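Local coordinates for oxidoreductase, NAD-binding/iron-sulfur cluster-binding protein (Nitratireductor pacificus pht-3B, PDB 6ZXU), which acts as a catabolic reductive dehalogenase, carrying a cobalamin cofactor and two [4Fe-4S] clusters that probably relay electrons to it, at residues A[193-198]-A[236-241]; A[315-320]-A[696-701]; A[570-575]-A[678-683]. One frame throughout, in Å; residues are numbered along the deposited sequence.

Contact 1 of 3, residues A[193-198]-A[236-241]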
ATOM      1  N   PRO A 193     -27.874   1.380   2.388  1.00 26.26           N
ATOM      2  CA  PRO A 193     -27.756   0.376   1.349  1.00 28.70           C
ATOM      3  C   PRO A 193     -27.018   0.868   0.134  1.00 25.09           C
ATOM      4  O   PRO A 193     -27.128   2.028  -0.280  1.00 28.19           O
ATOM      5  CB  PRO A 193     -29.216   0.074   0.988  1.00 30.17           C
ATOM      6  CG  PRO A 193     -29.922   0.308   2.290  1.00 30.57           C
ATOM      7  CD  PRO A 193     -29.272   1.521   2.849  1.00 31.20           C
ATOM      8  N   ALA A 194     -26.204   0.009  -0.404  1.00 24.39           N
ATOM      9  CA  ALA A 194     -25.295   0.323  -1.537  1.00 22.82           C
ATOM     10  C   ALA A 194     -24.810  -0.929  -2.199  1.00 20.27           C
ATOM     11  O   ALA A 194     -24.628  -1.985  -1.548  1.00 22.91           O
ATOM     12  CB  ALA A 194     -24.115   1.130  -1.014  1.00 25.67           C
ATOM     13  N   ARG A 195     -24.688  -0.866  -3.474  1.00 19.03           N
ATOM     14  CA  ARG A 195     -24.355  -2.019  -4.266  1.00 21.56           C
ATOM     15  C   ARG A 195     -23.290  -1.613  -5.292  1.00 23.01           C
ATOM     16  O   ARG A 195     -23.382  -0.538  -5.921  1.00 19.83           O
ATOM     17  CB  ARG A 195     -25.600  -2.502  -4.982  1.00 26.31           C
ATOM     18  CG  ARG A 195     -25.431  -3.498  -6.112  1.00 27.28           C
ATOM     19  CD  ARG A 195     -24.930  -4.806  -5.650  1.00 29.89           C
ATOM     20  NE  ARG A 195     -25.377  -5.953  -6.450  1.00 31.18           N
ATOM     21  CZ  ARG A 195     -24.889  -6.398  -7.594  1.00 33.27           C
ATOM     22  NH1 ARG A 195     -23.892  -5.828  -8.261  1.00 29.24           N
ATOM     23  NH2 ARG A 195     -25.442  -7.511  -8.122  1.00 36.08           N
ATOM     24  N   GLY A 196     -22.246  -2.448  -5.457  1.00 22.41           N
ATOM     25  CA  GLY A 196     -21.196  -2.213  -6.407  1.00 19.85           C
ATOM     26  C   GLY A 196     -21.482  -2.924  -7.696  1.00 19.76           C
ATOM     27  O   GLY A 196     -22.185  -3.941  -7.722  1.00 19.69           O
ATOM     28  N   HIS A 197     -20.966  -2.371  -8.760  1.00 19.30           N
ATOM     29  CA  HIS A 197     -21.174  -2.889 -10.088  1.00 20.57           C
ATOM     30  C   HIS A 197     -19.932  -2.777 -10.895  1.00 22.89           C
ATOM     31  O   HIS A 197     -19.199  -1.761 -10.797  1.00 23.75           O
ATOM     32  CB  HIS A 197     -22.330  -2.097 -10.826  1.00 22.73           C
ATOM     33  CG  HIS A 197     -23.561  -1.877 -10.021  1.00 21.31           C
ATOM     34  ND1 HIS A 197     -24.731  -2.591 -10.195  1.00 23.92           N
ATOM     35  CD2 HIS A 197     -23.811  -1.013  -9.015  1.00 23.50           C
ATOM     36  CE1 HIS A 197     -25.643  -2.164  -9.352  1.00 20.87           C
ATOM     37  NE2 HIS A 197     -25.119  -1.196  -8.632  1.00 22.81           N
ATOM     38  N   PHE A 198     -19.679  -3.742 -11.767  1.00 21.74           N
ATOM     39  CA  PHE A 198     -18.627  -3.609 -12.745  1.00 23.12           C
ATOM     40  C   PHE A 198     -18.990  -4.559 -13.857  1.00 23.74           C
ATOM     41  O   PHE A 198     -20.045  -5.190 -13.813  1.00 24.66           O
ATOM     42  CB  PHE A 198     -17.242  -3.904 -12.150  1.00 23.56           C
ATOM     43  CG  PHE A 198     -16.940  -5.373 -11.980  1.00 23.51           C
ATOM     44  CD1 PHE A 198     -17.623  -6.081 -11.046  1.00 21.67           C
ATOM     45  CD2 PHE A 198     -16.000  -6.012 -12.768  1.00 22.91           C
ATOM     46  CE1 PHE A 198     -17.383  -7.429 -10.916  1.00 23.69           C
ATOM     47  CE2 PHE A 198     -15.715  -7.340 -12.607  1.00 23.02           C
ATOM     48  CZ  PHE A 198     -16.468  -8.065 -11.720  1.00 22.66           C
ATOM     49  N   VAL A 236     -19.075   1.190 -10.559  1.00 20.87           N
ATOM     50  CA  VAL A 236     -20.181   2.040 -10.062  1.00 20.30           C
ATOM     51  C   VAL A 236     -20.594   1.547  -8.690  1.00 20.34           C
ATOM     52  O   VAL A 236     -20.602   0.348  -8.396  1.00 18.86           O
ATOM     53  CB  VAL A 236     -21.389   2.009 -11.007  1.00 21.35           C
ATOM     54  CG1 VAL A 236     -22.543   2.754 -10.381  1.00 20.42           C
ATOM     55  CG2 VAL A 236     -21.021   2.574 -12.373  1.00 23.99           C
ATOM     56  N   VAL A 237     -20.864   2.480  -7.815  1.00 19.44           N
ATOM     57  CA  VAL A 237     -21.580   2.176  -6.594  1.00 22.02           C
ATOM     58  C   VAL A 237     -22.927   2.942  -6.644  1.00 23.48           C
ATOM     59  O   VAL A 237     -22.955   4.179  -6.713  1.00 23.31           O
ATOM     60  CB  VAL A 237     -20.793   2.607  -5.358  1.00 20.96           C
ATOM     61  CG1 VAL A 237     -21.588   2.352  -4.105  1.00 20.50           C
ATOM     62  CG2 VAL A 237     -19.435   1.864  -5.297  1.00 25.40           C
ATOM     63  N   THR A 238     -24.054   2.208  -6.589  1.00 23.37           N
ATOM     64  CA  THR A 238     -25.358   2.815  -6.537  1.00 21.29           C
ATOM     65  C   THR A 238     -25.797   2.801  -5.089  1.00 23.37           C
ATOM     66  O   THR A 238     -25.504   1.859  -4.327  1.00 24.37           O
ATOM     67  CB  THR A 238     -26.406   2.088  -7.395  1.00 24.75           C
ATOM     68  OG1 THR A 238     -26.501   0.713  -6.961  1.00 22.89           O
ATOM     69  CG2 THR A 238     -26.032   2.154  -8.846  1.00 24.11           C
ATOM     70  N   THR A 239     -26.505   3.825  -4.679  1.00 23.44           N
ATOM     71  CA  THR A 239     -26.932   3.937  -3.296  1.00 23.29           C
ATOM     72  C   THR A 239     -28.079   4.956  -3.157  1.00 24.47           C
ATOM     73  O   THR A 239     -28.337   5.753  -4.066  1.00 22.88           O
ATOM     74  CB  THR A 239     -25.726   4.353  -2.402  1.00 23.74           C
ATOM     75  OG1 THR A 239     -26.112   4.429  -1.027  1.00 25.21           O
ATOM     76  CG2 THR A 239     -25.181   5.713  -2.790  1.00 26.20           C
ATOM     77  N   GLY A 240     -28.756   4.899  -2.021  1.00 25.59           N
ATOM     78  CA  GLY A 240     -29.723   5.901  -1.607  1.00 29.57           C
ATOM     79  C   GLY A 240     -29.102   6.935  -0.685  1.00 31.82           C
ATOM     80  O   GLY A 240     -29.759   7.911  -0.326  1.00 32.33           O
ATOM     81  N   TYR A 241     -27.825   6.757  -0.316  1.00 31.08           N
ATOM     82  CA  TYR A 241     -26.983   7.818   0.344  1.00 26.43           C
ATOM     83  C   TYR A 241     -26.915   8.997  -0.670  1.00 27.41           C
ATOM     84  O   TYR A 241     -26.262   8.914  -1.722  1.00 28.88           O
ATOM     85  CB  TYR A 241     -25.564   7.238   0.595  1.00 26.31           C
ATOM     86  CG  TYR A 241     -24.502   8.068   1.320  1.00 22.51           C
ATOM     87  CD1 TYR A 241     -24.699   8.502   2.573  1.00 20.41           C
ATOM     88  CD2 TYR A 241     -23.265   8.238   0.748  1.00 22.87           C
ATOM     89  CE1 TYR A 241     -23.707   9.134   3.287  1.00 21.09           C
ATOM     90  CE2 TYR A 241     -22.226   8.899   1.407  1.00 20.97           C
ATOM     91  CZ  TYR A 241     -22.415   9.323   2.683  1.00 22.34           C
ATOM     92  OH  TYR A 241     -21.381   9.976   3.371  1.00 21.61           O
TER
HETATM   93  O   HOH W   1     -29.167   3.464   0.281  1.00 35.40           O
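His197 and Thr238 meet at nearly a right angle on one face of an antiparallel strand pair. Thr238 OG1 lies at the edge of the imidazole, in its plane, 2.9 Å from His197 NE2, and the bond is close to straight (163°). The chi1 of 58° sets Thr238 OG1 between its own backbone N and carbonyl carbon, turned toward the ring, while His140 bonds the same hydroxyl. With ND1 of His197 taken by Gln203 N, both ring nitrogens are engaged, which should fix the ring's rotation.

On the other face, Ala194 CB packs against Val237 CG1 at 4.2 Å. Thr239 OG1 donates to Pro193 O over 2.7 Å and accepts from Tyr241 N, an ST turn where the strand ends; a water also joins Pro193 O to Gly240 N.

The backbone evidence agrees: hydrogen-bonded pairs Arg195-Thr238 (Arg195 N to Thr238 O, 3.0 Å) and His197-Val236 (His197 N to Val236 O, 2.8 Å) alternate with non-hydrogen-bonded ones, and the strand axes lie at 155°. This ladder joins outermost strand 194-198 to inner strand 232-239 of a four-stranded antiparallel sheet in the order 121-126, 142-149, 232-239, 194-198.

Contact 2 of 3, residues A[315-320]-A[696-701]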
ATOM      1  N   GLY A 315       5.888 -15.556  18.161  1.00 17.55           N
ATOM      2  CA  GLY A 315       6.620 -14.431  18.710  1.00 17.76           C
ATOM      3  C   GLY A 315       6.387 -13.066  18.084  1.00 19.05           C
ATOM      4  O   GLY A 315       6.856 -12.069  18.646  1.00 18.87           O
ATOM      5  N   ASP A 316       5.735 -13.016  16.925  1.00 17.95           N
ATOM      6  CA  ASP A 316       5.189 -11.784  16.332  1.00 17.39           C
ATOM      7  C   ASP A 316       4.395 -11.120  17.489  1.00 16.37           C
ATOM      8  O   ASP A 316       3.559 -11.765  18.081  1.00 19.10           O
ATOM      9  CB  ASP A 316       4.343 -12.231  15.139  1.00 18.48           C
ATOM     10  CG  ASP A 316       3.229 -11.213  14.665  1.00 20.53           C
ATOM     11  OD1 ASP A 316       2.719 -10.426  15.469  1.00 19.16           O
ATOM     12  OD2 ASP A 316       2.823 -11.312  13.431  1.00 19.10           O
ATOM     13  N   PHE A 317       4.632  -9.856  17.800  1.00 17.66           N
ATOM     14  CA  PHE A 317       3.983  -9.251  18.927  1.00 18.95           C
ATOM     15  C   PHE A 317       2.476  -9.002  18.777  1.00 17.42           C
ATOM     16  O   PHE A 317       1.833  -8.901  19.809  1.00 18.82           O
ATOM     17  CB  PHE A 317       4.659  -7.989  19.445  1.00 16.40           C
ATOM     18  CG  PHE A 317       5.653  -8.254  20.536  1.00 17.35           C
ATOM     19  CD1 PHE A 317       6.758  -8.978  20.284  1.00 19.74           C
ATOM     20  CD2 PHE A 317       5.512  -7.669  21.801  1.00 18.90           C
ATOM     21  CE1 PHE A 317       7.702  -9.240  21.284  1.00 18.43           C
ATOM     22  CE2 PHE A 317       6.411  -7.923  22.804  1.00 16.83           C
ATOM     23  CZ  PHE A 317       7.546  -8.713  22.539  1.00 15.91           C
ATOM     24  N   PHE A 318       1.905  -8.985  17.587  1.00 16.36           N
ATOM     25  CA  PHE A 318       0.425  -9.081  17.504  1.00 17.88           C
ATOM     26  C   PHE A 318      -0.070 -10.442  17.985  1.00 19.79           C
ATOM     27  O   PHE A 318      -1.107 -10.507  18.620  1.00 18.11           O
ATOM     28  CB  PHE A 318      -0.070  -8.839  16.096  1.00 18.66           C
ATOM     29  CG  PHE A 318       0.090  -7.408  15.643  1.00 20.38           C
ATOM     30  CD1 PHE A 318      -0.281  -6.381  16.489  1.00 19.72           C
ATOM     31  CD2 PHE A 318       0.676  -7.105  14.413  1.00 23.48           C
ATOM     32  CE1 PHE A 318      -0.131  -5.067  16.097  1.00 22.78           C
ATOM     33  CE2 PHE A 318       0.857  -5.771  14.028  1.00 22.93           C
ATOM     34  CZ  PHE A 318       0.419  -4.787  14.856  1.00 22.11           C
ATOM     35  N   LYS A 319       0.611 -11.540  17.627  1.00 19.37           N
ATOM     36  CA  LYS A 319       0.261 -12.867  18.125  1.00 18.13           C
ATOM     37  C   LYS A 319       0.445 -12.962  19.635  1.00 17.40           C
ATOM     38  O   LYS A 319      -0.379 -13.557  20.343  1.00 18.50           O
ATOM     39  CB  LYS A 319       1.070 -13.965  17.423  1.00 20.32           C
ATOM     40  CG  LYS A 319       0.921 -14.006  15.933  1.00 22.02           C
ATOM     41  CD  LYS A 319      -0.480 -13.753  15.611  1.00 25.22           C
ATOM     42  CE  LYS A 319      -0.914 -14.429  14.339  1.00 30.40           C
ATOM     43  NZ  LYS A 319      -0.292 -13.888  13.195  1.00 35.74           N
ATOM     44  N   ARG A 320       1.446 -12.296  20.186  1.00 15.99           N
ATOM     45  CA  ARG A 320       1.621 -12.238  21.610  1.00 15.84           C
ATOM     46  C   ARG A 320       0.490 -11.535  22.302  1.00 19.02           C
ATOM     47  O   ARG A 320      -0.026 -11.984  23.328  1.00 15.70           O
ATOM     48  CB  ARG A 320       2.946 -11.620  21.991  1.00 16.67           C
ATOM     49  CG  ARG A 320       4.154 -12.381  21.456  1.00 17.62           C
ATOM     50  CD  ARG A 320       5.445 -12.080  22.219  1.00 18.61           C
ATOM     51  NE  ARG A 320       5.482 -12.636  23.574  1.00 20.15           N
ATOM     52  CZ  ARG A 320       6.558 -12.729  24.345  1.00 18.60           C
ATOM     53  NH1 ARG A 320       7.751 -12.328  23.909  1.00 17.71           N
ATOM     54  NH2 ARG A 320       6.429 -13.146  25.567  1.00 18.18           N
ATOM     55  N   LEU A 696       2.609 -16.522  27.523  1.00 25.91           N
ATOM     56  CA  LEU A 696       3.940 -16.217  27.987  1.00 23.66           C
ATOM     57  C   LEU A 696       4.012 -14.712  28.266  1.00 22.54           C
ATOM     58  O   LEU A 696       4.353 -13.927  27.379  1.00 23.34           O
ATOM     59  CB  LEU A 696       5.012 -16.663  26.952  1.00 27.53           C
ATOM     60  CG  LEU A 696       6.475 -16.406  27.427  1.00 26.77           C
ATOM     61  CD1 LEU A 696       6.858 -17.226  28.649  1.00 28.04           C
ATOM     62  CD2 LEU A 696       7.491 -16.623  26.318  1.00 28.12           C
ATOM     63  N   PRO A 697       3.800 -14.327  29.520  1.00 24.54           N
ATOM     64  CA  PRO A 697       3.841 -12.889  29.858  1.00 24.52           C
ATOM     65  C   PRO A 697       5.147 -12.256  29.417  1.00 25.89           C
ATOM     66  O   PRO A 697       6.221 -12.854  29.607  1.00 25.17           O
ATOM     67  CB  PRO A 697       3.683 -12.868  31.353  1.00 23.49           C
ATOM     68  CG  PRO A 697       2.897 -14.151  31.645  1.00 24.18           C
ATOM     69  CD  PRO A 697       3.453 -15.177  30.706  1.00 25.56           C
ATOM     70  N   VAL A 698       5.057 -11.083  28.783  1.00 24.27           N
ATOM     71  CA  VAL A 698       6.266 -10.494  28.230  1.00 24.19           C
ATOM     72  C   VAL A 698       7.238 -10.162  29.392  1.00 26.97           C
ATOM     73  O   VAL A 698       6.857  -9.549  30.385  1.00 27.35           O
ATOM     74  CB  VAL A 698       5.936  -9.258  27.389  1.00 25.95           C
ATOM     75  CG1 VAL A 698       7.205  -8.538  26.996  1.00 31.75           C
ATOM     76  CG2 VAL A 698       5.314  -9.681  26.090  1.00 25.70           C
ATOM     77  N   ASP A 699       8.514 -10.549  29.268  1.00 24.58           N
ATOM     78  CA  ASP A 699       9.474 -10.322  30.343  1.00 23.21           C
ATOM     79  C   ASP A 699      10.161  -8.976  30.164  1.00 23.45           C
ATOM     80  O   ASP A 699      11.277  -8.907  29.669  1.00 23.37           O
ATOM     81  CB  ASP A 699      10.470 -11.480  30.370  1.00 26.27           C
ATOM     82  CG  ASP A 699      11.534 -11.325  31.475  1.00 31.73           C
ATOM     83  OD1 ASP A 699      11.429 -10.373  32.292  1.00 29.43           O
ATOM     84  OD2 ASP A 699      12.544 -12.117  31.505  1.00 35.75           O
ATOM     85  N   ARG A 700       9.551  -7.930  30.653  1.00 20.92           N
ATOM     86  CA  ARG A 700      10.079  -6.600  30.363  1.00 21.76           C
ATOM     87  C   ARG A 700      11.347  -6.350  31.105  1.00 22.41           C
ATOM     88  O   ARG A 700      12.307  -5.815  30.529  1.00 21.83           O
ATOM     89  CB  ARG A 700       9.034  -5.529  30.666  1.00 25.73           C
ATOM     90  CG  ARG A 700       9.521  -4.170  30.241  1.00 25.13           C
ATOM     91  CD  ARG A 700       8.397  -3.235  29.890  1.00 26.09           C
ATOM     92  NE  ARG A 700       8.986  -1.981  29.421  1.00 26.08           N
ATOM     93  CZ  ARG A 700       9.257  -1.687  28.169  1.00 22.16           C
ATOM     94  NH1 ARG A 700       8.946  -2.520  27.189  1.00 21.70           N
ATOM     95  NH2 ARG A 700       9.832  -0.540  27.921  1.00 21.88           N
ATOM     96  N   SER A 701      11.432  -6.695  32.368  1.00 19.71           N
ATOM     97  CA  SER A 701      12.712  -6.418  33.043  1.00 22.24           C
ATOM     98  C   SER A 701      13.855  -7.182  32.361  1.00 23.69           C
ATOM     99  O   SER A 701      14.977  -6.657  32.202  1.00 21.57           O
ATOM    100  CB  SER A 701      12.627  -6.727  34.527  1.00 25.60           C
ATOM    101  OG  SER A 701      12.194  -8.021  34.546  1.00 32.31           O
TER
HETATM  102  O   HOH W   2       9.118 -12.694  27.181  1.00 22.86           O
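Just behind the cobalamin pocket, to which Phe317 belongs, Phe317 and Arg320 from the first turn of helix 317-323 meet Leu696 and Val698 of the loop that leads into helix 700-709. Arg320 makes the polar part of the contact. Its NH2 donates to Leu696 O over 2.9 Å at an N-H...O angle of 151°; the oxygen lies in the guanidinium plane, although the donor is tilted 29° from the carbonyl plane. A water at the same edge extends the link, standing 3.2 Å from Arg320 NH2 and 3.1 Å from Asp699 N and accepting from both. Val698 CG2 sits 3.6 Å above one face of the guanidinium, toward its rim, and also reaches Phe317 CE2 at 3.9 Å. The bend at chi3 (71°) turns the planar end of Arg320 beyond the Phe317 ring, while its CD stays over one face of that ring.

The remaining nitrogens are held as well: NE makes a salt bridge with Asp325 and NH1 bonds Leu684 O. A leucine in place of Arg320 would probably leave Leu696 O without its donor and Asp325 without its ion-pair mate, setting the 696-698 loop looser against the helix.

Asp316 caps the same turn, its OD1 accepting from Lys319 N at 3.2 Å and weakly from Phe318 N. Phe317 N, next in the chain, bonds the cobalamin. The geometry is that of an aspartate-capped helix N-terminus presenting a backbone N-H to a bound cofactor.

Contact 3 of 3, residues A[570-575]-A[678-683]; sequences ADVEKC and AMYPPR. With SF4 (iron/sulfur cluster), chain E.
Asp571 and Glu573 both carry CG anti to their backbone N (chi1 -167° in Asp571), which directs the two carboxylates toward Ala678 and Tyr680; the Glu573 chain is then fully extended. Asp571 OD2 accepts from Ala678 N over 3.0 Å, with a nearly linear N-H...O angle of 171° but from well above the carboxylate plane. The other oxygen, OD1, takes Lys574 N at 3.1 Å and so makes Asp571 the N-cap of helix 572-581.

Glu573 OE1 receives the hydroxyl of Tyr680. This hydrogen bond from Tyr680 OH to Glu573 OE1 is very short (2.4 Å), so its length is doubtful. The carboxylate and ring planes stand 61° apart, and the two side chains pass at a slant. Val572 CG2 adds an apolar contact with Tyr680 CD2 at 4.1 Å, on the same ring. One water ties the backbones together, donating to Ala570 O and to Ala678 O (2.7 Å from the latter) and accepting from Val572 N.

At the far end of the segment, Cys575 SG binds iron FE1 of a [4Fe-4S] cluster at 2.3 Å, and Ala570, Val572 and Cys575 all touch cobalamin. Arg700 makes salt bridges with both carboxylates and probably offsets their buried charge. Ala678 and Tyr680 thus touch both the start of helix 572-581 and Arg700 of helix 700-709, with Met679 packing on strand 560-562 and Phe317 of helix 317-323 meeting the Tyr680 ring.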
ATOM      1  N   ALA A 570      13.798  -0.751  17.980  1.00 13.52           N
ATOM      2  CA  ALA A 570      12.723  -0.075  18.633  1.00 12.95           C
ATOM      3  C   ALA A 570      12.161  -0.976  19.722  1.00 14.75           C
ATOM      4  O   ALA A 570      12.382  -2.187  19.731  1.00 14.05           O
ATOM      5  CB  ALA A 570      11.631   0.263  17.680  1.00 12.81           C
ATOM      6  N   ASP A 571      11.398  -0.391  20.624  1.00 14.31           N
ATOM      7  CA  ASP A 571      10.713  -1.168  21.706  1.00 14.33           C
ATOM      8  C   ASP A 571       9.369  -1.666  21.191  1.00 14.37           C
ATOM      9  O   ASP A 571       8.396  -0.931  21.143  1.00 16.61           O
ATOM     10  CB  ASP A 571      10.530  -0.319  22.947  1.00 15.52           C
ATOM     11  CG  ASP A 571      10.123  -1.135  24.164  1.00 18.12           C
ATOM     12  OD1 ASP A 571       9.232  -2.011  24.072  1.00 19.98           O
ATOM     13  OD2 ASP A 571      10.757  -0.929  25.259  1.00 19.21           O
ATOM     14  N   VAL A 572       9.335  -2.921  20.787  1.00 12.86           N
ATOM     15  CA  VAL A 572       8.197  -3.460  20.128  1.00 14.14           C
ATOM     16  C   VAL A 572       7.028  -3.676  21.078  1.00 16.96           C
ATOM     17  O   VAL A 572       5.867  -3.694  20.660  1.00 14.66           O
ATOM     18  CB  VAL A 572       8.527  -4.725  19.308  1.00 13.94           C
ATOM     19  CG1 VAL A 572       9.578  -4.416  18.260  1.00 15.62           C
ATOM     20  CG2 VAL A 572       8.989  -5.870  20.189  1.00 15.39           C
ATOM     21  N   GLU A 573       7.325  -3.861  22.356  1.00 14.60           N
ATOM     22  CA  GLU A 573       6.247  -3.952  23.349  1.00 15.62           C
ATOM     23  C   GLU A 573       5.514  -2.617  23.503  1.00 16.13           C
ATOM     24  O   GLU A 573       4.275  -2.600  23.505  1.00 17.77           O
ATOM     25  CB  GLU A 573       6.815  -4.363  24.658  1.00 19.41           C
ATOM     26  CG  GLU A 573       5.772  -4.407  25.768  1.00 22.96           C
ATOM     27  CD  GLU A 573       6.428  -4.834  27.086  1.00 28.42           C
ATOM     28  OE1 GLU A 573       7.688  -5.073  27.166  1.00 26.93           O
ATOM     29  OE2 GLU A 573       5.677  -4.948  28.070  1.00 38.01           O
ATOM     30  N   LYS A 574       6.242  -1.522  23.603  1.00 14.89           N
ATOM     31  CA  LYS A 574       5.620  -0.194  23.711  1.00 16.08           C
ATOM     32  C   LYS A 574       4.852   0.181  22.445  1.00 15.92           C
ATOM     33  O   LYS A 574       3.651   0.570  22.523  1.00 13.32           O
ATOM     34  CB  LYS A 574       6.623   0.870  24.011  1.00 17.22           C
ATOM     35  CG  LYS A 574       7.227   0.767  25.380  1.00 19.89           C
ATOM     36  CD  LYS A 574       7.758   2.098  25.890  1.00 20.63           C
ATOM     37  CE  LYS A 574       8.982   2.481  25.130  1.00 17.84           C
ATOM     38  NZ  LYS A 574       9.731   3.629  25.727  1.00 17.28           N
ATOM     39  N   CYS A 575       5.448  -0.062  21.267  1.00 15.68           N
ATOM     40  CA  CYS A 575       4.737   0.228  20.033  1.00 14.87           C
ATOM     41  C   CYS A 575       3.498  -0.686  19.885  1.00 14.69           C
ATOM     42  O   CYS A 575       2.361  -0.186  19.633  1.00 13.51           O
ATOM     43  CB  CYS A 575       5.655   0.144  18.821  1.00 14.51           C
ATOM     44  SG  CYS A 575       4.773   0.333  17.293  1.00 14.10           S
ATOM     45  N   ALA A 678      13.446  -2.055  25.851  1.00 16.54           N
ATOM     46  CA  ALA A 678      13.480  -3.501  26.002  1.00 15.62           C
ATOM     47  C   ALA A 678      13.548  -4.143  24.606  1.00 15.23           C
ATOM     48  O   ALA A 678      12.968  -3.601  23.637  1.00 16.99           O
ATOM     49  CB  ALA A 678      12.262  -3.989  26.729  1.00 16.32           C
ATOM     50  N   MET A 679      14.335  -5.182  24.456  1.00 15.12           N
ATOM     51  CA  MET A 679      14.403  -5.930  23.200  1.00 15.29           C
ATOM     52  C   MET A 679      14.043  -7.391  23.458  1.00 16.42           C
ATOM     53  O   MET A 679      14.260  -7.886  24.542  1.00 16.30           O
ATOM     54  CB  MET A 679      15.761  -5.834  22.532  1.00 17.26           C
ATOM     55  CG  MET A 679      16.894  -6.309  23.361  1.00 21.06           C
ATOM     56  SD  MET A 679      18.421  -6.627  22.503  1.00 23.41           S
ATOM     57  CE  MET A 679      18.685  -5.264  21.377  1.00 25.49           C
ATOM     58  N   TYR A 680      13.546  -8.061  22.450  1.00 15.17           N
ATOM     59  CA  TYR A 680      13.059  -9.409  22.631  1.00 16.62           C
ATOM     60  C   TYR A 680      13.625 -10.287  21.520  1.00 17.39           C
ATOM     61  O   TYR A 680      12.903 -10.675  20.594  1.00 14.68           O
ATOM     62  CB  TYR A 680      11.554  -9.442  22.662  1.00 16.13           C
ATOM     63  CG  TYR A 680      10.997  -8.668  23.809  1.00 17.86           C
ATOM     64  CD1 TYR A 680      11.007  -9.172  25.077  1.00 20.22           C
ATOM     65  CD2 TYR A 680      10.585  -7.356  23.642  1.00 17.51           C
ATOM     66  CE1 TYR A 680      10.557  -8.442  26.165  1.00 20.11           C
ATOM     67  CE2 TYR A 680      10.182  -6.579  24.732  1.00 20.57           C
ATOM     68  CZ  TYR A 680      10.175  -7.157  26.009  1.00 21.21           C
ATOM     69  OH  TYR A 680       9.702  -6.396  27.111  1.00 23.25           O
ATOM     70  N   PRO A 681      14.924 -10.640  21.647  1.00 18.95           N
ATOM     71  CA  PRO A 681      15.489 -11.586  20.701  1.00 18.52           C
ATOM     72  C   PRO A 681      14.938 -12.968  21.009  1.00 17.94           C
ATOM     73  O   PRO A 681      14.253 -13.125  21.992  1.00 16.31           O
ATOM     74  CB  PRO A 681      16.987 -11.486  20.970  1.00 19.15           C
ATOM     75  CG  PRO A 681      17.065 -11.063  22.391  1.00 20.79           C
ATOM     76  CD  PRO A 681      15.900 -10.197  22.639  1.00 18.24           C
ATOM     77  N   PRO A 682      15.264 -13.988  20.171  1.00 21.88           N
ATOM     78  CA  PRO A 682      14.718 -15.329  20.405  1.00 22.29           C
ATOM     79  C   PRO A 682      14.713 -15.858  21.837  1.00 22.97           C
ATOM     80  O   PRO A 682      13.742 -16.508  22.245  1.00 24.00           O
ATOM     81  CB  PRO A 682      15.553 -16.196  19.474  1.00 22.32           C
ATOM     82  CG  PRO A 682      15.744 -15.276  18.302  1.00 23.69           C
ATOM     83  CD  PRO A 682      16.002 -13.937  18.898  1.00 19.64           C
ATOM     84  N   ARG A 683      15.724 -15.586  22.614  1.00 22.54           N
ATOM     85  CA  ARG A 683      15.645 -16.111  23.947  1.00 25.52           C
ATOM     86  C   ARG A 683      14.514 -15.593  24.800  1.00 25.86           C
ATOM     87  O   ARG A 683      14.203 -16.208  25.786  1.00 25.75           O
ATOM     88  CB  ARG A 683      16.948 -15.935  24.682  1.00 29.30           C
ATOM     89  CG  ARG A 683      17.382 -14.586  24.998  1.00 31.76           C
ATOM     90  CD  ARG A 683      18.753 -14.633  25.726  1.00 36.39           C
ATOM     91  NE  ARG A 683      18.566 -15.106  27.083  1.00 37.43           N
ATOM     92  CZ  ARG A 683      18.306 -14.346  28.131  1.00 43.73           C
ATOM     93  NH1 ARG A 683      18.310 -13.041  28.006  1.00 51.99           N
ATOM     94  NH2 ARG A 683      18.011 -14.894  29.317  1.00 56.25           N
TER
HETATM   95 FE1  SF4 E 702       4.829   2.529  16.737  1.00 14.59          FE
HETATM   96 FE2  SF4 E 702       3.432   4.856  16.174  1.00 15.43          FE
HETATM   97 FE3  SF4 E 702       5.864   4.356  14.897  1.00 14.06          FE
HETATM   98 FE4  SF4 E 702       5.767   4.991  17.569  1.00 16.30          FE
HETATM   99  S1  SF4 E 702       5.152   6.247  15.864  1.00 17.80           S
HETATM  100  S2  SF4 E 702       6.940   3.339  16.575  1.00 17.65           S
HETATM  101  S3  SF4 E 702       3.827   3.976  18.171  1.00 18.06           S
HETATM  102  S4  SF4 E 702       4.006   3.136  14.785  1.00 17.87           S
HETATM  103  O   HOH W   3      11.805  -4.310  21.275  1.00 16.63           O

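How the contacts relate
Contact 1 stands apart: its centre is about 43 Å from that of contact 2 and about 45 Å from that of contact 3. It closes first along the chain, in a sheet removed from the cofactor sites. Contacts 2 and 3 have centres about 8 Å apart and touch. Contact 3 is nested in the long loop closed by contact 2, so the C-terminal region returns to both helices 317-323 and 572-581. Arg700, from segment 696-701, bridges the two, and Val698 CG1 packs 3.3 Å from Tyr680 OH. They therefore form one continuous region, whose helix N-termini (317-323 and 572-581) border cobalamin, whereas contact 1 lies away from the annotated sites.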